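Long-range contacts in ATP binding motif-containing protein PilF (Thermus thermophilus, PDB 5IT5), which binds ATP and probably hydrolyses it to power type IV pilus assembly, this chain being the core ATPase region of the hexameric motor: residues 10-15 and 80-85; 57-62 and 100-105; 108-113 and 177-182; 171-176 and 193-198. One frame throughout, in Å; residues are numbered along the deposited sequence.

Contact 1 of 4, residues 10-15 and 80-85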
# COMPACT_ATOMS: atom_id res chain seq x y z
N VAL A 10 5.89 -30.61 -49.03
CA VAL A 10 5.64 -31.07 -47.67
C VAL A 10 4.22 -30.64 -47.28
O VAL A 10 3.50 -31.40 -46.62
CB VAL A 10 6.72 -30.55 -46.67
CG1 VAL A 10 6.60 -29.04 -46.42
CG2 VAL A 10 6.66 -31.32 -45.36
N ILE A 11 3.78 -29.47 -47.72
CA ILE A 11 2.42 -29.07 -47.41
C ILE A 11 1.44 -29.98 -48.14
O ILE A 11 0.45 -30.43 -47.56
CB ILE A 11 2.16 -27.60 -47.76
CG1 ILE A 11 2.98 -26.68 -46.85
CG2 ILE A 11 0.70 -27.28 -47.55
CD1 ILE A 11 2.79 -25.22 -47.15
N ARG A 12 1.73 -30.29 -49.41
CA ARG A 12 0.91 -31.20 -50.18
C ARG A 12 0.85 -32.61 -49.57
O ARG A 12 -0.22 -33.23 -49.53
CB ARG A 12 1.40 -31.29 -51.63
CG ARG A 12 0.26 -31.05 -52.60
CD ARG A 12 0.42 -31.56 -54.06
NE ARG A 12 1.60 -31.04 -54.77
CZ ARG A 12 2.08 -29.79 -54.73
NH1 ARG A 12 1.62 -28.86 -53.90
NH2 ARG A 12 3.15 -29.53 -55.46
N GLU A 13 2.00 -33.10 -49.11
CA GLU A 13 2.05 -34.40 -48.47
C GLU A 13 1.27 -34.40 -47.16
O GLU A 13 0.53 -35.32 -46.85
CB GLU A 13 3.50 -34.80 -48.21
CG GLU A 13 3.76 -36.25 -48.53
CD GLU A 13 3.27 -36.60 -49.93
OE1 GLU A 13 3.60 -35.87 -50.89
OE2 GLU A 13 2.53 -37.60 -50.05
N ALA A 14 1.47 -33.35 -46.38
CA ALA A 14 0.78 -33.22 -45.11
C ALA A 14 -0.73 -33.23 -45.33
O ALA A 14 -1.44 -33.98 -44.66
CB ALA A 14 1.21 -31.95 -44.41
N PHE A 15 -1.21 -32.40 -46.26
CA PHE A 15 -2.65 -32.33 -46.56
C PHE A 15 -3.16 -33.68 -47.09
O PHE A 15 -4.25 -34.12 -46.72
CB PHE A 15 -2.95 -31.20 -47.55
CG PHE A 15 -4.43 -31.00 -47.83
CD1 PHE A 15 -5.23 -30.30 -46.93
CD2 PHE A 15 -5.01 -31.51 -48.98
CE1 PHE A 15 -6.60 -30.12 -47.18
CE2 PHE A 15 -6.36 -31.33 -49.23
CZ PHE A 15 -7.16 -30.63 -48.33
N TYR A 80 -2.70 -20.80 -47.72
CA TYR A 80 -1.97 -21.47 -48.79
C TYR A 80 -2.95 -22.10 -49.80
O TYR A 80 -4.00 -22.63 -49.42
CB TYR A 80 -1.02 -22.51 -48.20
CG TYR A 80 -0.35 -23.44 -49.17
CD1 TYR A 80 0.86 -23.11 -49.78
CD2 TYR A 80 -0.91 -24.68 -49.45
CE1 TYR A 80 1.48 -23.99 -50.66
CE2 TYR A 80 -0.31 -25.56 -50.33
CZ TYR A 80 0.89 -25.22 -50.93
OH TYR A 80 1.46 -26.13 -51.79
N ARG A 81 -2.58 -22.02 -51.07
CA ARG A 81 -3.42 -22.53 -52.15
C ARG A 81 -2.65 -23.03 -53.36
O ARG A 81 -1.70 -22.39 -53.85
CB ARG A 81 -4.41 -21.45 -52.60
CG ARG A 81 -5.83 -21.80 -52.28
CD ARG A 81 -6.66 -20.57 -52.23
NE ARG A 81 -6.04 -19.56 -51.39
CZ ARG A 81 -6.01 -18.27 -51.70
NH1 ARG A 81 -6.59 -17.84 -52.82
NH2 ARG A 81 -5.42 -17.40 -50.89
N GLU A 82 -3.08 -24.19 -53.83
CA GLU A 82 -2.69 -24.68 -55.14
C GLU A 82 -3.60 -25.79 -55.64
O GLU A 82 -3.91 -26.72 -54.90
CB GLU A 82 -1.29 -25.20 -55.15
CG GLU A 82 -1.21 -26.24 -56.21
CD GLU A 82 -0.30 -27.36 -55.79
OE1 GLU A 82 0.77 -27.00 -55.33
OE2 GLU A 82 -0.74 -28.52 -55.90
N GLY A 83 -3.97 -25.71 -56.92
CA GLY A 83 -4.68 -26.78 -57.57
C GLY A 83 -5.87 -27.21 -56.76
O GLY A 83 -6.85 -26.47 -56.63
N ALA A 84 -5.77 -28.40 -56.18
CA ALA A 84 -6.87 -28.99 -55.43
C ALA A 84 -6.82 -28.60 -53.95
O ALA A 84 -7.78 -28.79 -53.20
CB ALA A 84 -6.87 -30.51 -55.59
N ILE A 85 -5.69 -28.04 -53.53
CA ILE A 85 -5.47 -27.81 -52.11
C ILE A 85 -5.83 -26.41 -51.67
O ILE A 85 -5.30 -25.42 -52.18
CB ILE A 85 -4.01 -28.05 -51.75
CG1 ILE A 85 -3.74 -29.54 -51.70
CG2 ILE A 85 -3.67 -27.42 -50.40
CD1 ILE A 85 -2.52 -29.85 -50.93
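R12 and E82 form a salt bridge between helix 10-15 and the turn end of strand 80-82. R12 leaves its helix with CB pointing across the contact rather than straight at the strand, and CG lies 3.5 Å from I85 CD1. CD and NE then run past the carboxylate of E82, with NE 3.6 Å from OE2. A bend at chi3 (-57°) turns the guanidinium so that E82 sits over one of its faces, the two planes 65° apart. At the tip NH1 is 2.5 Å from E82 OE1, while Y80 OH lies at the guanidinium edge, in its plane. Helix 2-17 packs on the six-stranded antiparallel sheet of the fragment's N-terminal domain, PAS-like as in related secretion ATPases, its 10-15 part nearly at right angles to strand 80-82. E82 and I85 bracket the type II' turn of a tight beta hairpin, each giving a backbone N-H to the other's O, and G83 takes the positive phi at its first corner. I11 lays CD1 over the centre of the Y80 ring in a CH-pi contact, 3.9 Å from the centroid, while its CG2 touches CE2. F15 and I85 run antiparallel alongside one another, I85 CG2 over one face of the F15 ring and F15 CD2 3.6 Å from I85 CD1. Beyond Y80, I11 also touches L89 of strand 85-96 and I22 of strand 19-26.

Contact 2 of 4, residues 57-62 and 100-105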
# COMPACT_ATOMS: atom_id res chain seq x y z
N SER A 57 12.90 -18.61 -45.20
CA SER A 57 12.50 -17.38 -45.89
C SER A 57 11.19 -17.57 -46.61
O SER A 57 10.32 -16.70 -46.51
CB SER A 57 13.56 -16.91 -46.87
OG SER A 57 14.71 -16.48 -46.17
N VAL A 58 11.06 -18.69 -47.34
CA VAL A 58 9.80 -19.03 -48.02
C VAL A 58 8.64 -19.07 -47.02
O VAL A 58 7.61 -18.42 -47.23
CB VAL A 58 9.88 -20.37 -48.76
CG1 VAL A 58 8.56 -20.68 -49.45
CG2 VAL A 58 11.01 -20.35 -49.76
N VAL A 59 8.81 -19.82 -45.94
CA VAL A 59 7.81 -19.87 -44.88
C VAL A 59 7.53 -18.48 -44.33
O VAL A 59 6.37 -18.08 -44.23
CB VAL A 59 8.24 -20.80 -43.74
CG1 VAL A 59 7.29 -20.67 -42.55
CG2 VAL A 59 8.28 -22.23 -44.23
N LYS A 60 8.57 -17.73 -44.01
CA LYS A 60 8.37 -16.40 -43.46
C LYS A 60 7.63 -15.50 -44.44
O LYS A 60 6.75 -14.73 -44.04
CB LYS A 60 9.71 -15.77 -43.07
CG LYS A 60 10.23 -16.26 -41.74
CD LYS A 60 11.53 -15.60 -41.36
CE LYS A 60 11.97 -16.04 -39.98
NZ LYS A 60 13.24 -15.38 -39.58
N ILE A 61 7.97 -15.61 -45.71
CA ILE A 61 7.33 -14.77 -46.71
C ILE A 61 5.83 -15.04 -46.77
O ILE A 61 5.03 -14.12 -46.93
CB ILE A 61 7.96 -14.97 -48.10
CG1 ILE A 61 9.33 -14.30 -48.17
CG2 ILE A 61 7.09 -14.34 -49.17
CD1 ILE A 61 9.99 -14.49 -49.51
N MET A 62 5.45 -16.31 -46.59
CA MET A 62 4.06 -16.74 -46.68
C MET A 62 3.13 -16.05 -45.68
O MET A 62 2.00 -15.70 -46.02
CB MET A 62 3.94 -18.25 -46.49
CG MET A 62 4.22 -19.05 -47.74
SD MET A 62 4.12 -20.84 -47.49
CE MET A 62 4.53 -21.40 -49.14
N GLU A 100 16.73 -21.23 -37.13
CA GLU A 100 15.32 -21.11 -36.74
C GLU A 100 14.51 -22.36 -37.09
O GLU A 100 14.61 -22.90 -38.20
CB GLU A 100 14.68 -19.88 -37.38
CG GLU A 100 15.51 -18.62 -37.24
CD GLU A 100 14.79 -17.40 -37.77
OE1 GLU A 100 13.87 -16.92 -37.07
OE2 GLU A 100 15.14 -16.90 -38.87
N LYS A 101 13.72 -22.82 -36.12
CA LYS A 101 12.80 -23.93 -36.33
C LYS A 101 11.45 -23.40 -36.74
O LYS A 101 10.94 -22.46 -36.15
CB LYS A 101 12.65 -24.80 -35.08
CG LYS A 101 11.50 -25.77 -35.23
CD LYS A 101 11.35 -26.72 -34.08
CE LYS A 101 10.20 -27.71 -34.36
NZ LYS A 101 10.00 -28.73 -33.29
N ALA A 102 10.86 -23.99 -37.77
CA ALA A 102 9.58 -23.53 -38.27
C ALA A 102 8.56 -24.63 -38.08
O ALA A 102 8.85 -25.80 -38.36
CB ALA A 102 9.67 -23.13 -39.73
N VAL A 103 7.37 -24.26 -37.59
CA VAL A 103 6.27 -25.20 -37.44
C VAL A 103 5.01 -24.70 -38.12
O VAL A 103 4.53 -23.61 -37.82
CB VAL A 103 5.96 -25.46 -35.97
CG1 VAL A 103 4.69 -26.32 -35.83
CG2 VAL A 103 7.18 -26.10 -35.30
N MET A 104 4.48 -25.50 -39.04
CA MET A 104 3.26 -25.15 -39.76
C MET A 104 2.12 -26.04 -39.31
O MET A 104 2.16 -27.26 -39.50
CB MET A 104 3.45 -25.29 -41.27
CG MET A 104 4.65 -24.57 -41.80
SD MET A 104 4.88 -24.79 -43.56
CE MET A 104 4.26 -23.22 -44.15
N ARG A 105 1.11 -25.43 -38.71
CA ARG A 105 -0.06 -26.19 -38.30
C ARG A 105 -1.14 -26.13 -39.38
O ARG A 105 -1.52 -25.04 -39.82
CB ARG A 105 -0.59 -25.68 -36.97
CG ARG A 105 -1.72 -26.52 -36.41
CD ARG A 105 -1.61 -26.68 -34.90
NE ARG A 105 -2.28 -27.90 -34.45
CZ ARG A 105 -2.04 -28.53 -33.30
NH1 ARG A 105 -1.12 -28.06 -32.45
NH2 ARG A 105 -2.71 -29.64 -33.00
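The carboxylate of E100 is met by K60 NZ close to its own plane, on the syn side of OE2 and 16° out of plane; the E100 side chain also touches K70. NZ donates to E100 OE2 at 2.5 Å and stands 3.0 Å from OE1, so both oxygens face the ammonium group in a salt bridge. K60 leaves the helix across the contact, and its chain, fully extended beyond CG, carries the charge along to E100, near the start of strand 99-107, where the two side chains cross at about a right angle. The same NZ also donates to the backbone O of E69, so this buried charge has two firm partners. The rest of the contact is apolar. M104 turns at chi3 (102°), and the bend brings CE within 4.1 Å of V59 CG2, tip to tip, and equally close to M62 SD, whose side chain it crosses nearly at a right angle. V59 points its other methyl, CG1, at A102 CB, 4.4 Å away. M62 continues the apolar layer onto V7 of helix 2-17. Alternate strand residues do different work: E100, A102 and M104 face the helix, whereas K101 pairs with E25 and also bonds to N167 of a neighbouring subunit. With axes 50° apart, helix and strand form the helix-on-sheet packing of an alpha/beta layer, here in the fragment's N-terminal domain, PAS-like as in related secretion ATPases, with the other face of the strand turned to the hexamer interface.

Contact 3 of 4, residues 108-113 and 177-182. With ATP (adenosine-5'-triphosphate), chain H.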
# COMPACT_ATOMS: atom_id res chain seq x y z
N LYS A 108 -8.22 -27.23 -39.63
CA LYS A 108 -9.45 -27.81 -40.15
C LYS A 108 -10.45 -26.75 -40.59
O LYS A 108 -10.29 -25.56 -40.30
CB LYS A 108 -10.10 -28.72 -39.12
CG LYS A 108 -9.26 -29.90 -38.68
CD LYS A 108 -9.12 -30.93 -39.78
CE LYS A 108 -8.44 -32.20 -39.27
NZ LYS A 108 -8.36 -33.24 -40.33
N LYS A 109 -11.51 -27.21 -41.26
CA LYS A 109 -12.60 -26.37 -41.76
C LYS A 109 -13.90 -26.82 -41.12
O LYS A 109 -13.96 -27.90 -40.52
CB LYS A 109 -12.74 -26.46 -43.28
CG LYS A 109 -11.47 -26.25 -44.10
CD LYS A 109 -11.66 -26.72 -45.54
CE LYS A 109 -10.39 -26.54 -46.37
NZ LYS A 109 -9.97 -25.10 -46.45
N ALA A 110 -14.96 -26.03 -41.28
CA ALA A 110 -16.27 -26.42 -40.78
C ALA A 110 -16.74 -27.71 -41.44
O ALA A 110 -17.46 -28.51 -40.84
CB ALA A 110 -17.29 -25.30 -41.01
N SER A 111 -16.31 -27.92 -42.68
CA SER A 111 -16.67 -29.13 -43.41
C SER A 111 -16.20 -30.38 -42.69
O SER A 111 -16.80 -31.45 -42.83
CB SER A 111 -16.06 -29.10 -44.81
OG SER A 111 -15.95 -27.76 -45.25
N ASP A 112 -15.12 -30.25 -41.93
CA ASP A 112 -14.51 -31.40 -41.27
C ASP A 112 -15.24 -31.81 -39.99
O ASP A 112 -14.99 -32.89 -39.46
CB ASP A 112 -13.04 -31.11 -40.97
CG ASP A 112 -12.19 -30.98 -42.22
OD1 ASP A 112 -12.37 -31.80 -43.15
OD2 ASP A 112 -11.36 -30.04 -42.27
N ILE A 113 -16.13 -30.97 -39.48
CA ILE A 113 -16.81 -31.26 -38.21
C ILE A 113 -17.85 -32.32 -38.40
O ILE A 113 -18.72 -32.17 -39.25
CB ILE A 113 -17.49 -30.02 -37.62
CG1 ILE A 113 -16.48 -28.91 -37.42
CG2 ILE A 113 -18.22 -30.32 -36.29
CD1 ILE A 113 -17.16 -27.63 -37.54
N TYR A 177 -11.64 -21.94 -36.86
CA TYR A 177 -12.38 -21.99 -38.12
C TYR A 177 -13.80 -21.43 -37.98
O TYR A 177 -14.48 -21.64 -36.98
CB TYR A 177 -12.41 -23.42 -38.67
CG TYR A 177 -12.74 -24.42 -37.61
CD1 TYR A 177 -14.06 -24.65 -37.24
CD2 TYR A 177 -11.74 -25.10 -36.95
CE1 TYR A 177 -14.37 -25.54 -36.25
CE2 TYR A 177 -12.04 -26.01 -35.96
CZ TYR A 177 -13.35 -26.22 -35.61
OH TYR A 177 -13.59 -27.13 -34.62
N GLU A 178 -14.24 -20.72 -39.01
CA GLU A 178 -15.53 -20.06 -38.97
C GLU A 178 -16.67 -21.05 -39.22
O GLU A 178 -16.53 -22.01 -39.98
CB GLU A 178 -15.55 -18.96 -40.01
CG GLU A 178 -14.15 -18.51 -40.37
CD GLU A 178 -14.17 -17.45 -41.44
OE1 GLU A 178 -13.84 -16.28 -41.12
OE2 GLU A 178 -14.51 -17.79 -42.60
N ILE A 179 -17.80 -20.81 -38.55
CA ILE A 179 -18.93 -21.73 -38.64
C ILE A 179 -20.23 -21.00 -38.94
O ILE A 179 -20.60 -20.06 -38.23
CB ILE A 179 -19.06 -22.53 -37.35
CG1 ILE A 179 -17.89 -23.51 -37.26
CG2 ILE A 179 -20.41 -23.26 -37.29
CD1 ILE A 179 -18.14 -24.64 -36.33
N PRO A 180 -20.92 -21.42 -40.01
CA PRO A 180 -22.15 -20.73 -40.41
C PRO A 180 -23.26 -20.88 -39.38
O PRO A 180 -23.44 -21.97 -38.82
CB PRO A 180 -22.53 -21.41 -41.73
CG PRO A 180 -21.78 -22.73 -41.72
CD PRO A 180 -20.53 -22.47 -40.97
N GLY A 181 -23.97 -19.78 -39.12
CA GLY A 181 -25.14 -19.81 -38.26
C GLY A 181 -24.89 -19.41 -36.82
O GLY A 181 -25.81 -19.41 -36.00
N ILE A 182 -23.64 -19.07 -36.51
CA ILE A 182 -23.23 -18.71 -35.15
C ILE A 182 -22.31 -17.49 -35.15
O ILE A 182 -21.62 -17.21 -36.14
CB ILE A 182 -22.49 -19.87 -34.42
CG1 ILE A 182 -21.09 -20.09 -35.01
CG2 ILE A 182 -23.30 -21.16 -34.47
CD1 ILE A 182 -20.35 -21.19 -34.32
PG ATP H . -9.77 -27.60 -29.00
O1G ATP H . -9.81 -27.01 -27.67
O2G ATP H . -11.02 -27.33 -29.77
O3G ATP H . -8.58 -27.41 -29.82
PB ATP H . -8.82 -30.32 -28.77
O1B ATP H . -7.52 -29.74 -29.02
O2B ATP H . -8.90 -31.13 -27.62
O3B ATP H . -9.88 -29.18 -28.68
PA ATP H . -9.60 -31.15 -31.43
O1A ATP H . -9.11 -30.01 -32.14
O2A ATP H . -10.99 -31.35 -31.43
O3A ATP H . -9.10 -31.30 -29.96
O5' ATP H . -8.97 -32.39 -32.04
C5' ATP H . -7.91 -32.28 -32.96
C4' ATP H . -7.89 -33.30 -34.09
O4' ATP H . -8.31 -34.55 -33.67
C3' ATP H . -8.80 -32.99 -35.21
O3' ATP H . -8.14 -32.20 -36.16
C2' ATP H . -9.07 -34.32 -35.82
O2' ATP H . -8.05 -34.65 -36.73
C1' ATP H . -8.95 -35.26 -34.68
N9 ATP H . -10.25 -35.61 -34.13
C8 ATP H . -10.97 -34.88 -33.32
N7 ATP H . -12.06 -35.51 -32.96
C5 ATP H . -12.05 -36.67 -33.55
C6 ATP H . -12.91 -37.83 -33.60
N6 ATP H . -14.06 -37.88 -32.96
N1 ATP H . -12.53 -38.85 -34.32
C2 ATP H . -11.41 -38.85 -35.00
N3 ATP H . -10.57 -37.83 -35.01
C4 ATP H . -10.84 -36.74 -34.31
O HOH W 1 -14.23 -23.13 -41.55
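Y177, A110 and I113 carry this contact between the linker after strand 99-107 and the loop 177-182. Y177 sets its CG between the backbone N and the carbonyl carbon (chi1 46°). CB then lies 3.4 Å from K108 O, and the ring passes obliquely beside the backbone of K108 to A110. Further out along the ring, Y177 CE1 is 3.7 Å from I113 CD1, the side chains crossing at a slant. That same methyl reaches I179 CD1 tip to tip, and I179 CG1 lies in plane at the edge of the Y177 ring. F155 of helix 150-161 adds an edge-to-face partner for Y177. A110 points CB at the loop 177-182, 3.5 Å from E178 O and near I179 and P180. One water joins the backbones, accepting from A110 N and donating to E178 O, 3.0 Å each. On the linker itself, D112 OD2 accepts from K109 N. K108 turns its aliphatic chain toward the ATP ribose, with CE beside O3'. The linker from the fragment's N-terminal domain thus meets the nucleotide-binding domain through apolar packing and a single bridging water, and K108 borders the ribose mainly with methylenes rather than with its charge.

Contact 4 of 4, residues 171-176 and 193-198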
# COMPACT_ATOMS: atom_id res chain seq x y z
N ILE A 171 -16.60 -17.39 -27.63
CA ILE A 171 -15.32 -16.75 -27.35
C ILE A 171 -14.22 -17.81 -27.49
O ILE A 171 -14.27 -18.89 -26.87
CB ILE A 171 -15.32 -16.07 -25.94
CG1 ILE A 171 -14.05 -15.25 -25.75
CG2 ILE A 171 -15.59 -17.09 -24.80
CD1 ILE A 171 -13.88 -14.19 -26.79
N GLU A 172 -13.25 -17.53 -28.36
CA GLU A 172 -12.21 -18.52 -28.72
C GLU A 172 -10.82 -17.89 -28.77
O GLU A 172 -10.67 -16.73 -29.14
CB GLU A 172 -12.50 -19.17 -30.07
CG GLU A 172 -13.66 -20.13 -30.12
CD GLU A 172 -13.85 -20.71 -31.53
OE1 GLU A 172 -13.10 -21.64 -31.92
OE2 GLU A 172 -14.74 -20.23 -32.26
N ASP A 173 -9.80 -18.66 -28.42
CA ASP A 173 -8.43 -18.14 -28.44
C ASP A 173 -7.41 -19.14 -29.02
O ASP A 173 -6.85 -19.95 -28.30
CB ASP A 173 -8.01 -17.73 -27.02
CG ASP A 173 -6.54 -17.37 -26.93
OD1 ASP A 173 -6.01 -16.73 -27.86
OD2 ASP A 173 -5.89 -17.77 -25.93
N PRO A 174 -7.19 -19.09 -30.34
CA PRO A 174 -7.79 -18.22 -31.36
C PRO A 174 -9.09 -18.80 -31.87
O PRO A 174 -9.43 -19.92 -31.48
CB PRO A 174 -6.75 -18.25 -32.47
CG PRO A 174 -6.31 -19.70 -32.44
CD PRO A 174 -6.34 -20.12 -30.97
N VAL A 175 -9.80 -18.09 -32.75
CA VAL A 175 -10.89 -18.73 -33.49
C VAL A 175 -10.24 -19.56 -34.61
O VAL A 175 -9.66 -19.01 -35.54
CB VAL A 175 -11.88 -17.71 -34.09
CG1 VAL A 175 -12.98 -18.42 -34.83
CG2 VAL A 175 -12.49 -16.87 -33.01
N GLU A 176 -10.32 -20.89 -34.50
CA GLU A 176 -9.64 -21.75 -35.48
C GLU A 176 -10.32 -21.77 -36.85
O GLU A 176 -9.66 -21.64 -37.88
CB GLU A 176 -9.52 -23.19 -34.94
CG GLU A 176 -10.57 -23.59 -33.91
CD GLU A 176 -10.14 -24.79 -33.07
OE1 GLU A 176 -9.08 -25.41 -33.36
OE2 GLU A 176 -10.89 -25.13 -32.12
N LEU A 193 -9.23 -7.48 -24.68
CA LEU A 193 -10.33 -8.40 -24.86
C LEU A 193 -9.95 -9.80 -24.39
O LEU A 193 -9.56 -10.65 -25.18
CB LEU A 193 -10.80 -8.42 -26.32
CG LEU A 193 -12.11 -9.19 -26.56
CD1 LEU A 193 -13.18 -8.75 -25.59
CD2 LEU A 193 -12.60 -8.97 -27.96
N THR A 194 -10.09 -10.02 -23.09
CA THR A 194 -9.89 -11.32 -22.47
C THR A 194 -11.14 -12.21 -22.51
O THR A 194 -12.24 -11.75 -22.84
CB THR A 194 -9.49 -11.15 -21.01
OG1 THR A 194 -10.53 -10.45 -20.33
CG2 THR A 194 -8.22 -10.32 -20.93
N PHE A 195 -10.97 -13.48 -22.16
CA PHE A 195 -12.10 -14.39 -21.96
C PHE A 195 -13.11 -13.77 -21.00
O PHE A 195 -14.30 -13.69 -21.31
CB PHE A 195 -11.64 -15.76 -21.43
CG PHE A 195 -11.20 -16.71 -22.51
CD1 PHE A 195 -12.13 -17.32 -23.34
CD2 PHE A 195 -9.86 -17.01 -22.70
CE1 PHE A 195 -11.74 -18.20 -24.34
CE2 PHE A 195 -9.46 -17.89 -23.72
CZ PHE A 195 -10.40 -18.48 -24.52
N ALA A 196 -12.64 -13.30 -19.85
CA ALA A 196 -13.53 -12.70 -18.86
C ALA A 196 -14.21 -11.42 -19.35
O ALA A 196 -15.36 -11.14 -18.99
CB ALA A 196 -12.79 -12.43 -17.59
N ARG A 197 -13.51 -10.63 -20.17
CA ARG A 197 -14.10 -9.37 -20.60
C ARG A 197 -15.15 -9.55 -21.70
O ARG A 197 -16.09 -8.77 -21.82
CB ARG A 197 -13.02 -8.44 -21.10
CG ARG A 197 -13.55 -7.05 -21.38
CD ARG A 197 -12.45 -6.12 -21.82
NE ARG A 197 -13.00 -4.82 -22.20
CZ ARG A 197 -13.34 -3.88 -21.33
NH1 ARG A 197 -13.18 -4.07 -20.03
NH2 ARG A 197 -13.83 -2.74 -21.79
N ALA A 198 -14.97 -10.57 -22.51
CA ALA A 198 -15.92 -10.84 -23.56
C ALA A 198 -17.14 -11.53 -22.96
O ALA A 198 -18.27 -11.29 -23.39
CB ALA A 198 -15.30 -11.69 -24.62
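I171, the strand residue just before the Asp box (EDPVE) characteristic of secretion ATPases, and D173 within that box meet F195 and A198 at the start of helix 195-202. The box runs off the end of strand 168-172 and through a cis peptide bond before P174, reaching E176, which touches the ATP. I171 points its side chain at the helix. Its CG1 lies 3.7 Å from F195 CD1, with CG2 beside the same ring carbon, and CD1 extends to A198 CB at 3.6 Å. F195 sets off across the contact, but its CG, anti to the carbonyl carbon (chi1 -85°), swings the ring toward the strand. There the backbone O of I171 lies at the ring edge, near its plane, 3.6 Å from CE1. The far end of the ring is met obliquely by D173, whose CB is 3.5 Å from CZ. D173 itself is held by a salt bridge from OD2 to R216, a residue that F195 also touches. T194 caps the helix, its OG1 accepting from R197 N at 3.0 Å. E172 points away from this helix, touching F155 of helix 150-161 and bonding to Q184. Strand 168-172 is therefore sandwiched, with helix 195-202 on one face and the P-loop helix 150-161 on the other, the alpha/beta/alpha layering of a RecA-like P-loop NTPase core.

From the N terminus, contact 1 joins helix 2-17 to the hairpin end of strand 74-82, and contact 2 ties helix 52-63 to strand 99-107. Their segments alternate along the chain, so the loops they close cross. Both helices lie on the same sheet, and the two contacts touch where I11 meets M104 and Y80 meets M62. Past contact 2 the chain leaves the fragment's N-terminal domain at residues 108-113, and contact 3 closes a long loop, including the P-loop, back onto this linker. Contact 4 crosses it: residues 171-176 run directly into 177-182, and 193-198 follow. Contacts 3 and 4 thus join linker, nucleotide-binding sheet and helix, and both adjoin a neighbouring subunit.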